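Local coordinates for protein PATF (Prochloron didemni, PDB 4BG2) that is of uncertain activity but probably belongs to patellamide biosynthesis, and is related to the prenyltransferases of cyanobactin pathways, at residues 211-214 / 220-223; 224-229 / 254-259; 285-288 / 294-297. All blocks are in the same frame, centred on the assembly; numbering follows the deposited sequence. Where two conformers were deposited one is given.

Overall arrangement
Three contacts follow one another along the chain, neither nested nor crossing, in a ten-stranded antiparallel barrel with helices outside it, as in ABBA prenyltransferases. Contact 1 closes the short turn between helices 206-215 and 218-223. Contact 2 comes next. It closes a loop through strands 229-233 and 242-247 and ties the segment after helix 218-223 to helix 253-256. Contact 3 closes the connection between strands 276-284 and 295-303. All three lie on the same side of the chain's centre. I223 joins contact 1 to both others, packing on Y256 and F257 of contact 2 and on L288 of contact 3. F259 meets F296 between contacts 2 and 3.

Contact 1: 211-214 / 220-223; sequences YTQK and VNSI
Across segments 211-214 and 220-223 the nearest CA atoms are those of Q213 and N221, 6.3 Å apart. The two segments lie on successive helices, 206-215 and 218-223, joined by a short turn. They belong to the connection from strand 186-194 to strand 229-233 of the antiparallel barrel. This is packing within the fold, of one helix on the next.

N221 carries the contact. Its side chain points at the first helix and its amide docks on the backbone there. N221 ND2 donates to T212 O over 2.9 Å. The bond is nearly straight, with an N-H...O angle of 168°. T212 O lies almost in the plane of the N221 amide. Seen from the acceptor, ND2 stands well above the carbonyl plane, 51° out of it. ND2 also bonds S217 O in the turn, and two carbonyl oxygens thus fix the rotation of the amide. With a leucine in its place, T212 O and S217 O would probably lose this shared donor, and the second helix its polar tie to the first.

T212 is buried. Its OG1 is turned back to L208 O within its own helix. CG2 is anti to the backbone N, which puts the methyl on the side of the second helix. There it meets V220 CG1 at 3.9 Å, the two side chains crossing at about a right angle. V220 also packs on L243 of the barrel. N221 OD1 lies against the first helix, 3.2 Å from Q213 CA and 3.6 Å from Q213 CG.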
loop_
_atom_site.group_PDB
_atom_site.type_symbol
_atom_site.label_atom_id
_atom_site.label_comp_id
_atom_site.label_asym_id
_atom_site.label_seq_id
_atom_site.Cartn_x
_atom_site.Cartn_y
_atom_site.Cartn_z
ATOM N N TYR A 211 2.041 5.627 21.604
ATOM C CA TYR A 211 1.768 6.907 20.970
ATOM C C TYR A 211 0.274 7.030 20.697
ATOM O O TYR A 211 -0.335 8.063 20.955
ATOM C CB TYR A 211 2.564 7.032 19.657
ATOM C CG TYR A 211 2.249 8.290 18.901
ATOM C CD1 TYR A 211 2.948 9.459 19.146
ATOM C CD2 TYR A 211 1.217 8.325 17.972
ATOM C CE1 TYR A 211 2.647 10.635 18.468
ATOM C CE2 TYR A 211 0.904 9.497 17.301
ATOM C CZ TYR A 211 1.621 10.646 17.554
ATOM O OH TYR A 211 1.333 11.803 16.877
ATOM N N THR A 212 -0.297 5.946 20.195
ATOM C CA THR A 212 -1.715 5.834 19.961
ATOM C C THR A 212 -2.535 6.042 21.243
ATOM O O THR A 212 -3.466 6.850 21.276
ATOM C CB THR A 212 -2.029 4.471 19.324
ATOM O OG1 THR A 212 -1.393 4.417 18.052
ATOM C CG2 THR A 212 -3.544 4.268 19.128
ATOM N N GLN A 213 -2.176 5.330 22.285
ATOM C CA GLN A 213 -2.903 5.444 23.560
ATOM C C GLN A 213 -2.858 6.858 24.107
ATOM O O GLN A 213 -3.875 7.372 24.521
ATOM C CB GLN A 213 -2.353 4.473 24.585
ATOM C CG GLN A 213 -2.594 3.027 24.213
ATOM C CD GLN A 213 -1.765 2.081 25.071
ATOM O OE1 GLN A 213 -0.530 2.125 25.067
ATOM N NE2 GLN A 213 -2.434 1.238 25.826
ATOM N N LYS A 214 -1.689 7.494 24.068
ATOM C CA LYS A 214 -1.534 8.864 24.578
ATOM C C LYS A 214 -2.108 9.957 23.690
ATOM O O LYS A 214 -2.576 10.974 24.190
ATOM C CB LYS A 214 -0.056 9.172 24.821
ATOM C CG LYS A 214 0.581 8.324 25.909
ATOM C CD LYS A 214 2.094 8.483 25.883
ATOM C CE LYS A 214 2.753 7.808 27.077
ATOM N NZ LYS A 214 4.229 8.046 27.079
ATOM N N VAL A 220 -10.157 5.725 17.650
ATOM C CA VAL A 220 -8.960 4.985 17.211
ATOM C C VAL A 220 -8.525 3.942 18.230
ATOM O O VAL A 220 -8.342 2.766 17.888
ATOM C CB VAL A 220 -7.765 5.919 16.931
ATOM C CG1 VAL A 220 -6.477 5.112 16.756
ATOM C CG2 VAL A 220 -8.036 6.719 15.666
ATOM N N ASN A 221 -8.402 4.359 19.485
ATOM C CA ASN A 221 -8.032 3.437 20.560
ATOM C C ASN A 221 -8.980 2.268 20.749
ATOM O O ASN A 221 -8.537 1.184 21.110
ATOM C CB ASN A 221 -7.797 4.175 21.880
ATOM C CG ASN A 221 -6.379 4.715 21.968
ATOM O OD1 ASN A 221 -5.442 3.964 22.280
ATOM N ND2 ASN A 221 -6.199 5.993 21.614
ATOM N N SER A 222 -10.260 2.458 20.446
ATOM C CA SER A 222 -11.235 1.394 20.652
ATOM C C SER A 222 -11.229 0.323 19.575
ATOM O O SER A 222 -11.738 -0.760 19.819
ATOM C CB SER A 222 -12.645 1.958 20.810
ATOM O OG SER A 222 -13.188 2.275 19.552
ATOM N N ILE A 223 -10.656 0.615 18.399
ATOM C CA ILE A 223 -10.647 -0.342 17.279
ATOM C C ILE A 223 -9.268 -0.845 16.848
ATOM O O ILE A 223 -9.182 -1.863 16.194
ATOM C CB ILE A 223 -11.360 0.207 16.011
ATOM C CG1 ILE A 223 -10.691 1.494 15.537
ATOM C CG2 ILE A 223 -12.856 0.406 16.295
ATOM C CD1 ILE A 223 -11.175 2.013 14.197
#

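Contact 2: 224-229 / 254-259; sequences FREGYL and PKYFTF
E226 turns its CG anti to the carbonyl carbon (chi1 -66°), and its chain bends again at chi2, so that the carboxylate curls along the tyrosine ring of Y256. Y256 has its CG placed likewise (chi1 -46°), which sends the ring out to meet it. The two side chains cross at about a right angle. E226 CB stands over one face of the Y256 ring, 3.9 Å from its centroid and 24° off the normal. This is a CH-pi contact, displaced toward the rim. E226 CG comes still nearer to a single ring atom, 3.4 Å from Y256 CE1.

The contact lies at the protein surface. It joins the loop between helix 218-223 and strand 229-233 of the antiparallel barrel to the short helix 253-256, which follows strand 242-247. The backbones stay well apart, 8.5 Å between the CA atoms of E226 and Y256, and the side chains span that distance.

K255 CB lies on the other face of the Y256 ring, 3.8 Å above its centre. The ring is thus held between two aliphatic carbons. It also meets the ring of H247. E226 OE1 ends 3.2 Å from Y256 OH.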
loop_
_atom_site.group_PDB
_atom_site.type_symbol
_atom_site.label_atom_id
_atom_site.label_comp_id
_atom_site.label_asym_id
_atom_site.label_seq_id
_atom_site.Cartn_x
_atom_site.Cartn_y
_atom_site.Cartn_z
ATOM N N PHE A 224 -8.190 -0.151 17.210
ATOM C CA PHE A 224 -6.913 -0.413 16.548
ATOM C C PHE A 224 -6.297 -1.773 16.841
ATOM O O PHE A 224 -5.504 -2.253 16.057
ATOM C CB PHE A 224 -5.905 0.727 16.774
ATOM C CG PHE A 224 -5.139 0.636 18.060
ATOM C CD1 PHE A 224 -5.727 0.994 19.254
ATOM C CD2 PHE A 224 -3.814 0.231 18.060
ATOM C CE1 PHE A 224 -5.022 0.920 20.447
ATOM C CE2 PHE A 224 -3.104 0.153 19.234
ATOM C CZ PHE A 224 -3.702 0.507 20.429
ATOM N N ARG A 225 -6.688 -2.392 17.944
ATOM C CA ARG A 225 -6.204 -3.721 18.336
ATOM C C ARG A 225 -7.125 -4.859 17.915
ATOM O O ARG A 225 -6.804 -6.012 18.155
ATOM C CB ARG A 225 -6.060 -3.797 19.851
ATOM C CG ARG A 225 -5.063 -2.814 20.430
ATOM C CD ARG A 225 -5.263 -2.717 21.932
ATOM N NE ARG A 225 -4.056 -2.259 22.603
ATOM C CZ ARG A 225 -3.991 -1.926 23.884
ATOM N NH1 ARG A 225 -5.073 -1.991 24.656
ATOM N NH2 ARG A 225 -2.836 -1.515 24.394
ATOM N N GLU A 226 -8.256 -4.530 17.300
ATOM C CA GLU A 226 -9.252 -5.522 16.864
ATOM C C GLU A 226 -8.888 -6.332 15.613
ATOM O O GLU A 226 -9.408 -7.429 15.416
ATOM C CB GLU A 226 -10.604 -4.841 16.637
ATOM C CG GLU A 226 -11.209 -4.306 17.926
ATOM C CD GLU A 226 -11.257 -5.361 19.009
ATOM O OE1 GLU A 226 -11.907 -6.408 18.796
ATOM O OE2 GLU A 226 -10.625 -5.145 20.066
ATOM N N GLY A 227 -8.032 -5.779 14.759
ATOM C CA GLY A 227 -7.540 -6.506 13.593
ATOM C C GLY A 227 -6.219 -7.150 13.945
ATOM O O GLY A 227 -5.779 -7.084 15.084
ATOM N N TYR A 228 -5.559 -7.751 12.971
ATOM C CA TYR A 228 -4.274 -8.390 13.246
ATOM C C TYR A 228 -3.099 -7.406 13.142
ATOM O O TYR A 228 -2.006 -7.688 13.626
ATOM C CB TYR A 228 -4.052 -9.603 12.341
ATOM C CG TYR A 228 -3.795 -9.299 10.885
ATOM C CD1 TYR A 228 -2.498 -9.040 10.413
ATOM C CD2 TYR A 228 -4.834 -9.308 9.961
ATOM C CE1 TYR A 228 -2.256 -8.769 9.065
ATOM C CE2 TYR A 228 -4.595 -9.052 8.614
ATOM C CZ TYR A 228 -3.303 -8.785 8.177
ATOM O OH TYR A 228 -3.059 -8.526 6.846
ATOM N N LEU A 229 -3.320 -6.257 12.523
ATOM C CA LEU A 229 -2.245 -5.279 12.366
ATOM C C LEU A 229 -2.833 -3.907 12.349
ATOM O O LEU A 229 -3.914 -3.692 11.826
ATOM C CB LEU A 229 -1.440 -5.555 11.069
ATOM C CG LEU A 229 -0.127 -4.791 10.773
ATOM C CD1 LEU A 229 0.912 -4.943 11.869
ATOM C CD2 LEU A 229 0.481 -5.260 9.449
ATOM N N PRO A 254 -17.978 -4.495 9.531
ATOM C CA PRO A 254 -19.170 -3.765 10.028
ATOM C C PRO A 254 -19.258 -3.608 11.549
ATOM O O PRO A 254 -20.017 -2.766 12.035
ATOM C CB PRO A 254 -20.344 -4.615 9.523
ATOM C CG PRO A 254 -19.803 -5.368 8.359
ATOM C CD PRO A 254 -18.356 -5.627 8.663
ATOM N N LYS A 255 -18.515 -4.421 12.296
ATOM C CA LYS A 255 -18.427 -4.249 13.749
ATOM C C LYS A 255 -17.694 -2.969 14.110
ATOM O O LYS A 255 -17.960 -2.401 15.149
ATOM C CB LYS A 255 -17.736 -5.449 14.408
ATOM C CG LYS A 255 -18.485 -6.752 14.179
ATOM C CD LYS A 255 -17.882 -7.933 14.925
ATOM C CE LYS A 255 -18.529 -9.227 14.447
ATOM N NZ LYS A 255 -18.402 -10.367 15.404
ATOM N N TYR A 256 -16.782 -2.501 13.255
ATOM C CA TYR A 256 -15.911 -1.391 13.631
ATOM C C TYR A 256 -16.029 -0.138 12.779
ATOM O O TYR A 256 -15.600 0.937 13.207
ATOM C CB TYR A 256 -14.453 -1.856 13.641
ATOM C CG TYR A 256 -14.264 -3.169 14.353
ATOM C CD1 TYR A 256 -14.433 -3.264 15.736
ATOM C CD2 TYR A 256 -13.965 -4.328 13.649
ATOM C CE1 TYR A 256 -14.288 -4.475 16.391
ATOM C CE2 TYR A 256 -13.825 -5.543 14.297
ATOM C CZ TYR A 256 -13.985 -5.611 15.662
ATOM O OH TYR A 256 -13.837 -6.819 16.298
ATOM N N PHE A 257 -16.593 -0.274 11.581
ATOM C CA PHE A 257 -16.725 0.835 10.663
ATOM C C PHE A 257 -18.145 0.899 10.116
ATOM O O PHE A 257 -18.769 -0.138 9.881
ATOM C CB PHE A 257 -15.757 0.640 9.479
ATOM C CG PHE A 257 -14.321 0.461 9.885
ATOM C CD1 PHE A 257 -13.539 1.563 10.195
ATOM C CD2 PHE A 257 -13.749 -0.801 9.968
ATOM C CE1 PHE A 257 -12.214 1.402 10.567
ATOM C CE2 PHE A 257 -12.424 -0.962 10.350
ATOM C CZ PHE A 257 -11.660 0.143 10.648
ATOM N N THR A 258 -18.623 2.120 9.873
ATOM C CA THR A 258 -19.857 2.376 9.131
ATOM C C THR A 258 -19.500 3.166 7.889
ATOM O O THR A 258 -18.805 4.182 7.971
ATOM C CB THR A 258 -20.852 3.191 9.988
ATOM O OG1 THR A 258 -21.057 2.514 11.228
ATOM C CG2 THR A 258 -22.186 3.377 9.282
ATOM N N PHE A 259 -19.958 2.701 6.733
ATOM C CA PHE A 259 -19.539 3.264 5.463
ATOM C C PHE A 259 -20.643 4.090 4.835
ATOM O O PHE A 259 -21.834 3.850 5.086
ATOM C CB PHE A 259 -19.177 2.152 4.472
ATOM C CG PHE A 259 -18.106 1.203 4.957
ATOM C CD1 PHE A 259 -16.779 1.593 5.001
ATOM C CD2 PHE A 259 -18.426 -0.103 5.332
ATOM C CE1 PHE A 259 -15.792 0.711 5.426
ATOM C CE2 PHE A 259 -17.441 -0.988 5.753
ATOM C CZ PHE A 259 -16.123 -0.580 5.799
#

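Contact 3: 285-288 / 294-297; sequences ETEL and ENFC
E287 reaches from helix 285-288 to E294 and N295 and receives three N-H groups on its carboxylate. The helix is a short, weakly bonded turn in the connection between strands 276-284 and 295-303, neighbours in the antiparallel barrel. The carboxylate thus binds the backbone N-H groups of E294 and N295, where strand 295-303 begins.

E287 OE2 takes two backbone amides. E294 N donates to E287 OE2 over 2.8 Å, nearly along the C-O axis of the carboxylate. N295 N also reaches E287 OE2, at 3.0 Å, but this bond is weak because the N-H points off line. The other oxygen, E287 OE1, accepts N295 ND2 at 3.2 Å with an angle of 168°. ND2 comes from above the carboxylate plane, and the amide and carboxylate stand almost perpendicular. K290 NZ adds only a long, weak ion pair to OE1. Together these donors are likely to favour the ionised form of this buried glutamate.

The side chain of E294 leads away from E287, and its OE1 is bonded to N260 ND2. At the helix, E287 N bonds T284 OG1. Beyond the contact, the strand pairs through F296 with V56 and through C297 with A282, between the first and ninth strands of the barrel.

With chi1 at -179° and a bend at chi2, the E287 chain leads across to the strand, and E287 CG comes within 3.0 Å of N295 O.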
loop_
_atom_site.group_PDB
_atom_site.type_symbol
_atom_site.label_atom_id
_atom_site.label_comp_id
_atom_site.label_asym_id
_atom_site.label_seq_id
_atom_site.Cartn_x
_atom_site.Cartn_y
_atom_site.Cartn_z
ATOM N N GLU A 285 -7.647 9.936 11.455
ATOM C CA GLU A 285 -8.291 10.125 12.764
ATOM C C GLU A 285 -9.543 10.988 12.635
ATOM O O GLU A 285 -10.607 10.623 13.129
ATOM C CB GLU A 285 -7.320 10.812 13.726
ATOM C CG GLU A 285 -7.756 10.764 15.194
ATOM C CD GLU A 285 -6.761 11.434 16.116
ATOM O OE1 GLU A 285 -5.932 12.250 15.643
ATOM O OE2 GLU A 285 -6.797 11.150 17.321
ATOM N N THR A 286 -9.376 12.134 11.965
ATOM C CA THR A 286 -10.445 13.105 11.742
ATOM C C THR A 286 -11.656 12.478 11.056
ATOM O O THR A 286 -12.774 12.711 11.451
ATOM C CB THR A 286 -9.935 14.266 10.854
ATOM O OG1 THR A 286 -8.950 15.019 11.576
ATOM C CG2 THR A 286 -11.097 15.197 10.430
ATOM N N GLU A 287 -11.420 11.684 10.013
ATOM C CA GLU A 287 -12.525 11.075 9.278
ATOM C C GLU A 287 -13.202 9.966 10.081
ATOM O O GLU A 287 -14.382 9.688 9.873
ATOM C CB GLU A 287 -12.059 10.560 7.927
ATOM C CG GLU A 287 -13.160 9.928 7.087
ATOM C CD GLU A 287 -14.137 10.941 6.501
ATOM O OE1 GLU A 287 -13.795 12.141 6.390
ATOM O OE2 GLU A 287 -15.255 10.521 6.155
ATOM N N LEU A 288 -12.460 9.319 10.971
ATOM C CA LEU A 288 -13.032 8.301 11.870
ATOM C C LEU A 288 -13.992 8.864 12.912
ATOM O O LEU A 288 -14.795 8.122 13.460
ATOM C CB LEU A 288 -11.944 7.556 12.639
ATOM C CG LEU A 288 -11.625 6.127 12.239
ATOM C CD1 LEU A 288 -10.692 5.548 13.300
ATOM C CD2 LEU A 288 -12.872 5.252 12.089
ATOM N N GLU A 294 -16.837 8.737 4.779
ATOM C CA GLU A 294 -17.035 9.322 3.456
ATOM C C GLU A 294 -15.718 9.385 2.666
ATOM O O GLU A 294 -15.724 9.332 1.430
ATOM C CB GLU A 294 -17.622 10.731 3.603
ATOM C CG GLU A 294 -19.066 10.757 4.119
ATOM C CD GLU A 294 -20.148 10.583 3.033
ATOM O OE1 GLU A 294 -19.854 10.400 1.811
ATOM O OE2 GLU A 294 -21.338 10.608 3.407
ATOM N N ASN A 295 -14.608 9.530 3.391
ATOM C CA ASN A 295 -13.305 9.708 2.813
ATOM C C ASN A 295 -12.350 8.674 3.392
ATOM O O ASN A 295 -11.973 8.755 4.562
ATOM C CB ASN A 295 -12.804 11.115 3.087
ATOM C CG ASN A 295 -13.707 12.172 2.487
ATOM O OD1 ASN A 295 -13.789 12.301 1.273
ATOM N ND2 ASN A 295 -14.402 12.928 3.339
ATOM N N PHE A 296 -11.986 7.699 2.570
ATOM C CA PHE A 296 -11.219 6.549 3.031
ATOM C C PHE A 296 -10.755 5.731 1.851
ATOM O O PHE A 296 -11.216 5.922 0.735
ATOM C CB PHE A 296 -12.050 5.641 3.973
ATOM C CG PHE A 296 -13.259 5.045 3.323
ATOM C CD1 PHE A 296 -14.433 5.786 3.209
ATOM C CD2 PHE A 296 -13.226 3.757 2.812
ATOM C CE1 PHE A 296 -15.545 5.247 2.590
ATOM C CE2 PHE A 296 -14.332 3.222 2.172
ATOM C CZ PHE A 296 -15.501 3.962 2.086
ATOM N N CYS A 297 -9.848 4.809 2.128
ATOM C CA CYS A 297 -9.413 3.817 1.159
ATOM C C CYS A 297 -9.705 2.432 1.670
ATOM O O CYS A 297 -9.488 2.152 2.834
ATOM C CB CYS A 297 -7.913 3.932 0.938
ATOM S SG CYS A 297 -7.486 5.282 -0.129
#